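PDB 4FQE: oligogalacturonate-specific porin kdgM, which forms a monomeric beta-barrel porin in the bacterial outer membrane, specific for the passage of oligogalacturonides and needed for full virulence. Local coordinates for residues F31-E36 against V62-V67; G131-G136 against E153-T158; N185-V190 against G211-F216. One frame throughout, in Å; residues are numbered along the deposited sequence.

Contact 1: residues F31-E36 against V62-V67. With OCT (N-octane), chain B; C8E ((hydroxyethyloxy)tri(ethyloxy)octane), chain F; C8E ((hydroxyethyloxy)tri(ethyloxy)octane), chain H; OCT (N-octane), chain C.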
loop_
_atom_site.group_PDB
_atom_site.type_symbol
_atom_site.label_atom_id
_atom_site.label_comp_id
_atom_site.label_asym_id
_atom_site.label_seq_id
_atom_site.Cartn_x
_atom_site.Cartn_y
_atom_site.Cartn_z
ATOM N N PHE A 31 10.684 2.172 -13.337
ATOM C CA PHE A 31 9.968 3.419 -13.019
ATOM C C PHE A 31 8.498 3.110 -12.785
ATOM O O PHE A 31 7.927 2.285 -13.513
ATOM C CB PHE A 31 10.092 4.420 -14.149
ATOM C CG PHE A 31 9.464 5.769 -13.839
ATOM C CD1 PHE A 31 8.328 6.198 -14.499
ATOM C CD2 PHE A 31 10.032 6.601 -12.878
ATOM C CE1 PHE A 31 7.759 7.439 -14.192
ATOM C CE2 PHE A 31 9.483 7.844 -12.587
ATOM C CZ PHE A 31 8.350 8.255 -13.229
ATOM N N GLY A 32 7.913 3.728 -11.758
ATOM C CA GLY A 32 6.493 3.496 -11.458
ATOM C C GLY A 32 5.802 4.800 -11.193
ATOM O O GLY A 32 6.448 5.751 -10.738
ATOM N N LEU A 33 4.494 4.813 -11.457
ATOM C CA LEU A 33 3.656 5.987 -11.313
ATOM C C LEU A 33 2.295 5.513 -10.874
ATOM O O LEU A 33 1.795 4.545 -11.434
ATOM C CB LEU A 33 3.468 6.658 -12.675
ATOM C CG LEU A 33 3.707 8.140 -12.874
ATOM C CD1 LEU A 33 2.864 8.580 -14.066
ATOM C CD2 LEU A 33 3.403 9.002 -11.643
ATOM N N SER A 34 1.685 6.202 -9.926
ATOM C CA SER A 34 0.307 5.904 -9.555
ATOM C C SER A 34 -0.461 7.180 -9.293
ATOM O O SER A 34 0.137 8.209 -9.001
ATOM C CB SER A 34 0.269 4.986 -8.330
ATOM O OG SER A 34 0.700 5.632 -7.154
ATOM N N SER A 35 -1.791 7.116 -9.434
ATOM C CA SER A 35 -2.635 8.255 -9.091
ATOM C C SER A 35 -3.853 7.662 -8.349
ATOM O O SER A 35 -4.346 6.624 -8.736
ATOM C CB SER A 35 -3.040 8.997 -10.383
ATOM O OG SER A 35 -3.761 10.188 -10.109
ATOM N N GLU A 36 -4.262 8.276 -7.250
ATOM C CA GLU A 36 -5.343 7.728 -6.443
ATOM C C GLU A 36 -6.320 8.847 -6.124
ATOM O O GLU A 36 -5.896 9.947 -5.782
ATOM C CB GLU A 36 -4.820 7.111 -5.154
ATOM C CG GLU A 36 -5.898 6.458 -4.320
ATOM C CD GLU A 36 -5.360 5.661 -3.139
ATOM O OE1 GLU A 36 -4.128 5.711 -2.845
ATOM O OE2 GLU A 36 -6.197 4.975 -2.474
ATOM N N VAL A 62 -0.568 11.234 -5.776
ATOM C CA VAL A 62 0.250 10.754 -6.872
ATOM C C VAL A 62 1.583 10.318 -6.307
ATOM O O VAL A 62 2.097 10.925 -5.369
ATOM C CB VAL A 62 0.458 11.818 -7.980
ATOM C CG1 VAL A 62 1.115 13.067 -7.411
ATOM C CG2 VAL A 62 1.288 11.228 -9.118
ATOM N N VAL A 63 2.124 9.243 -6.868
ATOM C CA VAL A 63 3.387 8.651 -6.405
ATOM C C VAL A 63 4.208 8.380 -7.652
ATOM O O VAL A 63 3.707 7.801 -8.615
ATOM C CB VAL A 63 3.183 7.300 -5.654
ATOM C CG1 VAL A 63 4.506 6.731 -5.082
ATOM C CG2 VAL A 63 2.136 7.429 -4.548
ATOM N N ALA A 64 5.464 8.781 -7.615
ATOM C CA ALA A 64 6.480 8.345 -8.582
ATOM C C ALA A 64 7.599 7.623 -7.834
ATOM O O ALA A 64 7.937 7.991 -6.724
ATOM C CB ALA A 64 7.035 9.548 -9.347
ATOM N N SER A 65 8.127 6.548 -8.420
ATOM C CA SER A 65 9.190 5.760 -7.803
ATOM C C SER A 65 10.031 5.037 -8.837
ATOM O O SER A 65 9.647 4.883 -9.991
ATOM C CB SER A 65 8.637 4.712 -6.816
ATOM O OG SER A 65 7.649 3.891 -7.441
ATOM N N TYR A 66 11.202 4.580 -8.380
ATOM C CA TYR A 66 12.052 3.663 -9.150
ATOM C C TYR A 66 12.310 2.429 -8.265
ATOM O O TYR A 66 12.700 2.577 -7.113
ATOM C CB TYR A 66 13.393 4.329 -9.513
ATOM C CG TYR A 66 13.576 4.718 -10.973
ATOM C CD1 TYR A 66 13.559 6.072 -11.375
ATOM C CD2 TYR A 66 13.753 3.748 -11.964
ATOM C CE1 TYR A 66 13.714 6.445 -12.709
ATOM C CE2 TYR A 66 13.880 4.111 -13.310
ATOM C CZ TYR A 66 13.879 5.463 -13.674
ATOM O OH TYR A 66 14.031 5.832 -14.994
ATOM N N VAL A 67 12.147 1.222 -8.796
ATOM C CA VAL A 67 12.649 0.057 -8.095
ATOM C C VAL A 67 13.987 -0.310 -8.713
ATOM O O VAL A 67 14.068 -0.585 -9.904
ATOM C CB VAL A 67 11.721 -1.168 -8.161
ATOM C CG1 VAL A 67 12.379 -2.324 -7.408
ATOM C CG2 VAL A 67 10.344 -0.886 -7.539
HETATM C C1 OCT B . -0.677 11.838 -12.996
HETATM C C2 OCT B . -0.169 10.417 -12.803
HETATM C C3 OCT B . -1.081 9.407 -13.507
HETATM C C4 OCT B . -0.740 7.942 -13.202
HETATM C C5 OCT B . -1.382 6.975 -14.194
HETATM C C6 OCT B . -0.771 5.573 -14.106
HETATM C C7 OCT B . -0.593 4.953 -15.485
HETATM C C8 OCT B . 0.648 5.494 -16.153
HETATM C C1 C8E F . 8.012 12.466 -11.207
HETATM C C2 C8E F . 7.708 13.492 -10.130
HETATM C C3 C8E F . 6.296 13.414 -9.522
HETATM C C4 C8E F . 5.203 13.076 -10.522
HETATM C C5 C8E F . 3.900 13.826 -10.258
HETATM C C6 C8E F . 2.982 13.707 -11.476
HETATM C C7 C8E F . 1.657 14.473 -11.321
HETATM C C8 C8E F . 1.689 15.862 -11.969
HETATM O O9 C8E F . 0.367 16.347 -12.216
HETATM C C10 C8E F . 0.109 17.705 -11.831
HETATM C C11 C8E F . -1.109 18.221 -12.591
HETATM O O12 C8E F . -2.239 18.372 -11.719
HETATM C C13 C8E F . -3.447 17.765 -12.204
HETATM C C14 C8E F . -4.680 18.274 -11.447
HETATM O O15 C8E F . -4.347 18.676 -10.104
HETATM C C16 C8E F . -5.113 18.051 -9.067
HETATM C C17 C8E F . -4.299 17.992 -7.771
HETATM O O18 C8E F . -3.334 16.935 -7.861
HETATM C C19 C8E F . -3.328 15.993 -6.782
HETATM C C20 C8E F . -1.928 15.849 -6.189
HETATM O O21 C8E F . -1.094 16.952 -6.560
HETATM C C1 C8E H . 12.466 8.833 3.061
HETATM C C2 C8E H . 13.567 9.789 2.681
HETATM C C3 C8E H . 14.612 9.037 1.871
HETATM C C4 C8E H . 14.029 8.490 0.574
HETATM C C5 C8E H . 14.568 9.206 -0.649
HETATM C C6 C8E H . 13.778 10.484 -0.883
HETATM C C7 C8E H . 12.792 10.349 -2.033
HETATM C C8 C8E H . 12.246 11.712 -2.451
HETATM O O9 C8E H . 13.046 12.262 -3.502
HETATM C C10 C8E H . 12.629 13.567 -3.920
HETATM C C11 C8E H . 12.810 13.699 -5.433
HETATM O O12 C8E H . 11.577 13.529 -6.132
HETATM C C13 C8E H . 11.713 13.120 -7.497
HETATM C C14 C8E H . 11.750 11.593 -7.599
HETATM O O15 C8E H . 10.826 11.078 -8.569
HETATM C C16 C8E H . 11.318 9.989 -9.371
HETATM C C17 C8E H . 11.251 8.643 -8.659
HETATM O O18 C8E H . 12.497 8.367 -8.005
HETATM C C19 C8E H . 12.435 8.443 -6.583
HETATM C C20 C8E H . 13.571 9.297 -6.040
HETATM O O21 C8E H . 13.082 10.246 -5.086
HETATM C C1 OCT C . 0.656 11.281 -17.237
HETATM C C2 OCT C . 0.795 10.526 -18.540
HETATM C C3 OCT C . 1.658 9.278 -18.372
HETATM C C4 OCT C . 2.999 9.647 -17.741
HETATM C C5 OCT C . 4.072 8.591 -17.990
HETATM C C6 OCT C . 5.466 9.206 -17.885
HETATM C C7 OCT C . 6.452 8.355 -18.658
HETATM C C8 OCT C . 6.593 7.012 -17.980
#
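The carbonyl oxygen of S65 receives the N-H of G32, with N to O 2.7 Å and an N-H...O angle of 158°. The CA-H of F31 points at the same oxygen, CA to O 3.4 Å. The amide of S65 returns a bond to the G32 carbonyl. S34 and V63 form a second such pair, with S34 N to V63 O 2.9 Å.

On the outer face, F31 and Y66 sit opposite each other in a non-hydrogen-bonded pair. The edge of F31 is turned to the face of Y66, with CD2 of F31 3.7 Å from CE1 of Y66 and the ring planes at 60°. The pairing of the backbones puts CB of F31 over the Y66 ring, 4.1 Å from its centroid, as a CH-pi contact. CG anti to the backbone N (chi1 -176°) then swings the F31 ring until its CD2 edge meets the same face. L33 and A64 form the next outward pair. CD2 of L33 turns back to V63 O, at 3.3 Å, while CD1 meets both n-octane molecules. CB of A64 touches the tail of a detergent at 3.6 Å.

On the inner face, OG of S34 rests against CB of V63 at 3.3 Å. OG of S65 bonds to R26 on the preceding strand 18-26.

A largely apolar, detergent-coated outside and a more polar inside, here with V63 among the serines, are typical of neighbouring antiparallel strands in an outer-membrane beta barrel.

Contact 2: residues G131-G136 against E153-T158. With C8E ((hydroxyethyloxy)tri(ethyloxy)octane), chain E.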
loop_
_atom_site.group_PDB
_atom_site.type_symbol
_atom_site.label_atom_id
_atom_site.label_comp_id
_atom_site.label_asym_id
_atom_site.label_seq_id
_atom_site.Cartn_x
_atom_site.Cartn_y
_atom_site.Cartn_z
ATOM N N GLY A 131 6.135 13.790 10.882
ATOM C CA GLY A 131 6.395 12.542 11.577
ATOM C C GLY A 131 6.921 11.541 10.578
ATOM O O GLY A 131 7.483 11.899 9.532
ATOM N N TYR A 132 6.718 10.278 10.888
ATOM C CA TYR A 132 7.080 9.253 9.952
ATOM C C TYR A 132 6.312 7.982 10.210
ATOM O O TYR A 132 5.826 7.750 11.326
ATOM C CB TYR A 132 8.593 9.001 10.021
ATOM C CG TYR A 132 9.095 8.400 11.318
ATOM C CD1 TYR A 132 9.099 7.017 11.508
ATOM C CD2 TYR A 132 9.613 9.195 12.332
ATOM C CE1 TYR A 132 9.574 6.449 12.683
ATOM C CE2 TYR A 132 10.109 8.625 13.513
ATOM C CZ TYR A 132 10.078 7.262 13.673
ATOM O OH TYR A 132 10.552 6.666 14.833
ATOM N N THR A 133 6.187 7.169 9.172
ATOM C CA THR A 133 5.811 5.780 9.373
ATOM C C THR A 133 6.932 4.808 9.022
ATOM O O THR A 133 7.766 5.076 8.157
ATOM C CB THR A 133 4.541 5.410 8.608
ATOM O OG1 THR A 133 4.764 5.585 7.207
ATOM C CG2 THR A 133 3.396 6.301 9.069
ATOM N N LEU A 134 6.934 3.679 9.730
ATOM C CA LEU A 134 7.822 2.571 9.438
ATOM C C LEU A 134 6.906 1.351 9.289
ATOM O O LEU A 134 6.163 0.986 10.223
ATOM C CB LEU A 134 8.851 2.412 10.552
ATOM C CG LEU A 134 10.096 1.555 10.285
ATOM C CD1 LEU A 134 10.968 2.124 9.180
ATOM C CD2 LEU A 134 10.970 1.380 11.547
ATOM N N THR A 135 6.930 0.763 8.100
ATOM C CA THR A 135 5.985 -0.267 7.707
ATOM C C THR A 135 6.784 -1.500 7.333
ATOM O O THR A 135 7.694 -1.432 6.515
ATOM C CB THR A 135 5.161 0.191 6.500
ATOM O OG1 THR A 135 4.546 1.441 6.805
ATOM C CG2 THR A 135 4.073 -0.832 6.166
ATOM N N GLY A 136 6.486 -2.618 7.954
ATOM C CA GLY A 136 7.102 -3.865 7.542
ATOM C C GLY A 136 6.037 -4.757 6.989
ATOM O O GLY A 136 4.902 -4.698 7.456
ATOM N N GLU A 153 2.734 -1.621 11.118
ATOM C CA GLU A 153 3.030 -0.234 10.842
ATOM C C GLU A 153 3.157 0.561 12.122
ATOM O O GLU A 153 2.296 0.499 13.011
ATOM C CB GLU A 153 1.970 0.361 9.921
ATOM C CG GLU A 153 2.318 1.748 9.443
ATOM C CD GLU A 153 1.506 2.171 8.229
ATOM O OE1 GLU A 153 1.754 1.618 7.119
ATOM O OE2 GLU A 153 0.626 3.052 8.387
ATOM N N TYR A 154 4.259 1.308 12.205
ATOM C CA TYR A 154 4.549 2.126 13.347
ATOM C C TYR A 154 4.535 3.579 12.887
ATOM O O TYR A 154 5.293 3.959 11.991
ATOM C CB TYR A 154 5.925 1.743 13.888
ATOM C CG TYR A 154 6.454 2.618 14.985
ATOM C CD1 TYR A 154 6.126 2.372 16.330
ATOM C CD2 TYR A 154 7.327 3.662 14.700
ATOM C CE1 TYR A 154 6.641 3.174 17.348
ATOM C CE2 TYR A 154 7.832 4.467 15.706
ATOM C CZ TYR A 154 7.496 4.223 17.025
ATOM O OH TYR A 154 8.034 5.043 18.008
ATOM N N LYS A 155 3.687 4.382 13.514
ATOM C CA LYS A 155 3.595 5.801 13.177
ATOM C C LYS A 155 3.960 6.634 14.382
ATOM O O LYS A 155 3.462 6.402 15.488
ATOM C CB LYS A 155 2.198 6.161 12.694
ATOM C CG LYS A 155 2.069 7.571 12.126
ATOM C CD LYS A 155 0.631 7.859 11.727
ATOM C CE LYS A 155 0.455 9.289 11.263
ATOM N NZ LYS A 155 -0.869 9.463 10.608
ATOM N N LYS A 156 4.811 7.629 14.147
ATOM C CA LYS A 156 5.236 8.531 15.188
ATOM C C LYS A 156 5.146 9.949 14.692
ATOM O O LYS A 156 5.679 10.262 13.635
ATOM C CB LYS A 156 6.676 8.218 15.594
ATOM C CG LYS A 156 7.241 9.204 16.603
ATOM C CD LYS A 156 8.010 8.504 17.709
ATOM C CE LYS A 156 8.830 9.502 18.513
ATOM N NZ LYS A 156 9.483 8.867 19.695
ATOM N N GLY A 157 4.470 10.796 15.459
ATOM C CA GLY A 157 4.375 12.221 15.154
ATOM C C GLY A 157 5.545 13.017 15.705
ATOM O O GLY A 157 6.255 12.575 16.628
ATOM N N THR A 158 5.755 14.193 15.121
ATOM C CA THR A 158 6.586 15.241 15.720
ATOM C C THR A 158 5.798 16.561 15.731
ATOM O O THR A 158 5.986 17.419 14.870
ATOM C CB THR A 158 7.915 15.422 14.973
ATOM O OG1 THR A 158 8.515 14.141 14.727
ATOM C CG2 THR A 158 8.864 16.302 15.796
HETATM C C1 C8E E . 15.606 -1.443 3.569
HETATM C C2 C8E E . 16.145 -0.026 3.512
HETATM C C3 C8E E . 15.069 1.019 3.787
HETATM C C4 C8E E . 14.441 0.841 5.162
HETATM C C5 C8E E . 14.471 2.114 6.000
HETATM C C6 C8E E . 15.898 2.491 6.421
HETATM C C7 C8E E . 16.062 3.054 7.843
HETATM C C8 C8E E . 14.876 2.908 8.796
HETATM O O9 C8E E . 15.143 3.525 10.061
HETATM C C10 C8E E . 14.090 3.369 11.020
HETATM C C11 C8E E . 13.816 4.664 11.780
HETATM O O12 C8E E . 13.340 4.360 13.102
HETATM C C13 C8E E . 14.398 4.218 14.061
HETATM C C14 C8E E . 14.043 3.239 15.184
HETATM O O15 C8E E . 13.422 2.047 14.676
HETATM C C16 C8E E . 12.333 1.622 15.503
HETATM C C17 C8E E . 11.771 0.269 15.053
HETATM O O18 C8E E . 10.434 0.096 15.543
HETATM C C19 C8E E . 10.341 -0.030 16.966
HETATM C C20 C8E E . 9.852 1.283 17.580
HETATM O O21 C8E E . 10.757 1.798 18.566
#
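The beta hairpin of strands 131-142 and 146-157 pairs Y132 with K156 and L134 with Y154 near its open end. Both are hydrogen-bonded pairs of the antiparallel barrel wall. K156 N reaches Y132 O almost straight, at 3.0 Å and an N-H...O angle of 172°. The L134 and Y154 amides exchange bonds with each other's carbonyls, with L134 N to Y154 O 2.8 Å.

The side chains of these pairs lie on the outer face. CG of Y132 sits between its own backbone N and carbonyl carbon (chi1 67°). This stands the ring alongside K156, whose CB lies over one ring face, 4.3 Å from the centroid, as a CH-pi contact. Toward its hydroxyl end, and on the same side of its ring plane, Y132 also meets Y154. Its OH lies in the plane of the Y154 ring, at the ring edge, 3.6 Å from CE2. One face of Y154 carries C20 of a detergent molecule. The methyls of L134 touch the same detergent.

The inner face holds T133, T135, E153 and K155. CG2 of T133 packs on CG of K155 at 3.6 Å, and the rest of the lysine runs on extended, away from strand 131-136. OG1 of T135 donates to OE1 of E153 at 2.8 Å. It comes from above the carboxylate plane, 40° out of it. OG1 is also bonded to R110 on strand 105-116, and R110 makes a long, weak ion pair with OE1 of E153.

E151 brings a second carboxylate close to that of E153. The threonine hydrogen bond and the arginine would favour the charged form of E153, while E151 would tend to raise its proton affinity, and these influences oppose each other.

Contact 3: residues N185-V190 against G211-F216. With C8E ((hydroxyethyloxy)tri(ethyloxy)octane), chain G.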
loop_
_atom_site.group_PDB
_atom_site.type_symbol
_atom_site.label_atom_id
_atom_site.label_comp_id
_atom_site.label_asym_id
_atom_site.label_seq_id
_atom_site.Cartn_x
_atom_site.Cartn_y
_atom_site.Cartn_z
ATOM N N ASN A 185 -6.872 -11.115 -15.148
ATOM C CA ASN A 185 -7.240 -9.713 -14.935
ATOM C C ASN A 185 -7.739 -9.319 -13.552
ATOM O O ASN A 185 -7.472 -8.201 -13.120
ATOM C CB ASN A 185 -8.309 -9.324 -15.938
ATOM C CG ASN A 185 -7.880 -9.572 -17.360
ATOM O OD1 ASN A 185 -8.435 -10.421 -18.050
ATOM N ND2 ASN A 185 -6.888 -8.835 -17.804
ATOM N N TRP A 186 -8.423 -10.216 -12.837
ATOM C CA TRP A 186 -9.095 -9.842 -11.600
ATOM C C TRP A 186 -8.481 -10.441 -10.374
ATOM O O TRP A 186 -8.345 -11.670 -10.281
ATOM C CB TRP A 186 -10.563 -10.270 -11.640
ATOM C CG TRP A 186 -11.346 -9.649 -12.745
ATOM C CD1 TRP A 186 -11.685 -10.197 -13.982
ATOM C CD2 TRP A 186 -11.918 -8.289 -12.750
ATOM N NE1 TRP A 186 -12.411 -9.273 -14.731
ATOM C CE2 TRP A 186 -12.606 -8.131 -14.033
ATOM C CE3 TRP A 186 -11.964 -7.253 -11.831
ATOM C CZ2 TRP A 186 -13.245 -6.942 -14.384
ATOM C CZ3 TRP A 186 -12.649 -6.085 -12.171
ATOM C CH2 TRP A 186 -13.249 -5.926 -13.425
ATOM N N LYS A 187 -8.214 -9.601 -9.380
ATOM C CA LYS A 187 -7.632 -10.025 -8.095
ATOM C C LYS A 187 -8.438 -9.385 -6.972
ATOM O O LYS A 187 -8.091 -8.288 -6.470
ATOM C CB LYS A 187 -6.117 -9.642 -8.009
ATOM C CG LYS A 187 -5.388 -10.117 -6.740
ATOM C CD LYS A 187 -3.905 -9.744 -6.678
ATOM C CE LYS A 187 -3.629 -8.275 -6.356
ATOM N NZ LYS A 187 -2.138 -7.948 -6.251
ATOM N N PRO A 188 -9.525 -10.059 -6.544
ATOM C CA PRO A 188 -10.227 -9.611 -5.352
ATOM C C PRO A 188 -9.418 -9.859 -4.091
ATOM O O PRO A 188 -8.554 -10.714 -4.096
ATOM C CB PRO A 188 -11.500 -10.459 -5.356
ATOM C CG PRO A 188 -11.149 -11.688 -6.090
ATOM C CD PRO A 188 -10.223 -11.189 -7.187
ATOM N N TYR A 189 -9.687 -9.058 -3.056
ATOM C CA TYR A 189 -9.028 -9.168 -1.798
ATOM C C TYR A 189 -9.801 -8.589 -0.632
ATOM O O TYR A 189 -10.693 -7.792 -0.800
ATOM C CB TYR A 189 -7.650 -8.513 -1.882
ATOM C CG TYR A 189 -7.698 -7.013 -2.125
ATOM C CD1 TYR A 189 -7.645 -6.483 -3.402
ATOM C CD2 TYR A 189 -7.782 -6.140 -1.062
ATOM C CE1 TYR A 189 -7.672 -5.103 -3.609
ATOM C CE2 TYR A 189 -7.826 -4.775 -1.245
ATOM C CZ TYR A 189 -7.761 -4.251 -2.511
ATOM O OH TYR A 189 -7.824 -2.848 -2.641
ATOM N N VAL A 190 -9.420 -9.028 0.554
ATOM C CA VAL A 190 -9.980 -8.585 1.817
ATOM C C VAL A 190 -8.842 -8.293 2.796
ATOM O O VAL A 190 -7.745 -8.890 2.709
ATOM C CB VAL A 190 -10.953 -9.623 2.423
ATOM C CG1 VAL A 190 -10.297 -10.975 2.704
ATOM C CG2 VAL A 190 -11.536 -9.079 3.713
ATOM N N GLY A 211 -11.729 -5.105 -1.611
ATOM C CA GLY A 211 -11.406 -4.454 -2.874
ATOM C C GLY A 211 -11.179 -5.450 -3.978
ATOM O O GLY A 211 -11.245 -6.658 -3.781
ATOM N N VAL A 212 -10.895 -4.917 -5.154
ATOM C CA VAL A 212 -10.510 -5.719 -6.282
ATOM C C VAL A 212 -9.584 -4.911 -7.159
ATOM O O VAL A 212 -9.761 -3.694 -7.327
ATOM C CB VAL A 212 -11.735 -6.214 -7.088
ATOM C CG1 VAL A 212 -12.538 -5.031 -7.602
ATOM C CG2 VAL A 212 -11.280 -7.153 -8.217
ATOM N N GLN A 213 -8.589 -5.613 -7.696
ATOM C CA GLN A 213 -7.609 -5.022 -8.590
ATOM C C GLN A 213 -7.788 -5.632 -9.953
ATOM O O GLN A 213 -7.770 -6.881 -10.094
ATOM C CB GLN A 213 -6.211 -5.349 -8.087
ATOM C CG GLN A 213 -5.123 -4.589 -8.813
ATOM C CD GLN A 213 -3.742 -5.084 -8.443
ATOM O OE1 GLN A 213 -3.288 -6.108 -8.941
ATOM N NE2 GLN A 213 -3.097 -4.396 -7.536
ATOM N N TYR A 214 -8.004 -4.777 -10.946
ATOM C CA TYR A 214 -8.106 -5.181 -12.321
ATOM C C TYR A 214 -6.769 -4.847 -12.980
ATOM O O TYR A 214 -6.310 -3.738 -12.832
ATOM C CB TYR A 214 -9.190 -4.392 -13.062
ATOM C CG TYR A 214 -9.238 -4.762 -14.523
ATOM C CD1 TYR A 214 -8.513 -4.043 -15.471
ATOM C CD2 TYR A 214 -9.950 -5.868 -14.946
ATOM C CE1 TYR A 214 -8.537 -4.390 -16.813
ATOM C CE2 TYR A 214 -9.980 -6.227 -16.283
ATOM C CZ TYR A 214 -9.283 -5.489 -17.208
ATOM O OH TYR A 214 -9.310 -5.863 -18.523
ATOM N N SER A 215 -6.187 -5.820 -13.670
ATOM C CA SER A 215 -4.969 -5.645 -14.456
ATOM C C SER A 215 -5.243 -5.824 -15.944
ATOM O O SER A 215 -5.907 -6.776 -16.375
ATOM C CB SER A 215 -3.899 -6.643 -14.023
ATOM O OG SER A 215 -3.536 -6.451 -12.659
ATOM N N PHE A 216 -4.716 -4.900 -16.736
ATOM C CA PHE A 216 -4.829 -4.972 -18.196
ATOM C C PHE A 216 -3.820 -5.935 -18.772
ATOM O O PHE A 216 -2.691 -5.995 -18.309
ATOM C CB PHE A 216 -4.575 -3.603 -18.821
ATOM C CG PHE A 216 -5.676 -2.636 -18.587
ATOM C CD1 PHE A 216 -6.716 -2.531 -19.499
ATOM C CD2 PHE A 216 -5.692 -1.852 -17.450
ATOM C CE1 PHE A 216 -7.741 -1.629 -19.287
ATOM C CE2 PHE A 216 -6.720 -0.958 -17.223
ATOM C CZ PHE A 216 -7.732 -0.832 -18.157
HETATM C C1 C8E G . -12.462 1.039 -10.909
HETATM C C2 C8E G . -13.113 -0.273 -10.534
HETATM C C3 C8E G . -12.110 -1.422 -10.413
HETATM C C4 C8E G . -11.382 -1.702 -11.724
HETATM C C5 C8E G . -12.304 -2.196 -12.840
HETATM C C6 C8E G . -12.364 -1.251 -14.044
HETATM C C7 C8E G . -11.650 -1.840 -15.254
HETATM C C8 C8E G . -12.146 -1.229 -16.567
HETATM O O9 C8E G . -11.958 -2.118 -17.668
HETATM C C10 C8E G . -12.974 -3.120 -17.684
HETATM C C11 C8E G . -12.873 -4.085 -18.838
HETATM O O12 C8E G . -13.437 -5.345 -18.440
HETATM C C13 C8E G . -14.805 -5.311 -17.961
HETATM C C14 C8E G . -15.798 -5.665 -19.055
HETATM O O15 C8E G . -17.133 -5.507 -18.524
HETATM C C16 C8E G . -17.608 -4.162 -18.484
HETATM C C17 C8E G . -18.090 -3.724 -17.125
HETATM O O18 C8E G . -18.095 -2.293 -17.100
HETATM C C19 C8E G . -17.715 -1.714 -15.862
HETATM C C20 C8E G . -16.398 -0.980 -16.022
HETATM O O21 C8E G . -16.385 0.140 -15.127
HETATM O O HOH W 1 -0.367 -5.992 -6.929
#
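Strands 186-190 and 211-215 run antiparallel at 162°, 4.5 Å apart at closest approach. They belong to the last hairpin of the beta barrel, 186-195 with 205-215. K187 pairs with Q213 and Y189 with G211 through backbone hydrogen bonds. At the open end of the hairpin N185 adds a side-chain bond, with ND2 to S215 O 2.7 Å and the acceptor in its amide plane.

On the outer face, the edge of Y214 meets the face of W186, with CD2 of Y214 3.5 Å from CZ2 of W186 and planes at 66°. CG2 of V212 comes to the edge of the indole at CE3, 3.7 Å away. A detergent tail lies over one face of Y214.

On the inner face, CG of Y189 sits between its backbone N and carbonyl carbon (chi1 65°). This lays the ring across G211, whose CA is 3.9 Å from the centroid. Such tyrosine-glycine packing is known as a mortise-tenon joint in outer-membrane barrels. OH of Y189 bonds to D4 on the first strand, across the barrel seam. Farther along this face, one water accepts from NZ of K187 at 2.7 Å and from NE2 of Q213 at 3.2 Å.

All three contacts lie in one closed antiparallel sheet of 12 strands. They follow in series along the chain: contact 1 joins strands 31-40 and 57-69, contact 2 strands 131-142 and 146-157, contact 3 strands 186-195 and 205-215. None touches another. Centres of contacts 1 and 2 are about 21 Å apart, those of 1 and 3 about 19 Å apart, and those of 2 and 3 about 28 Å apart. Contacts 2 and 3 lie on opposite sides of the chain's centre. Contacts 1 and 3 sit near short turns, probably periplasmic; contact 2 borders long, disordered loops, probably extracellular. Together they sample both ends of the wall around the sugar-conducting pore.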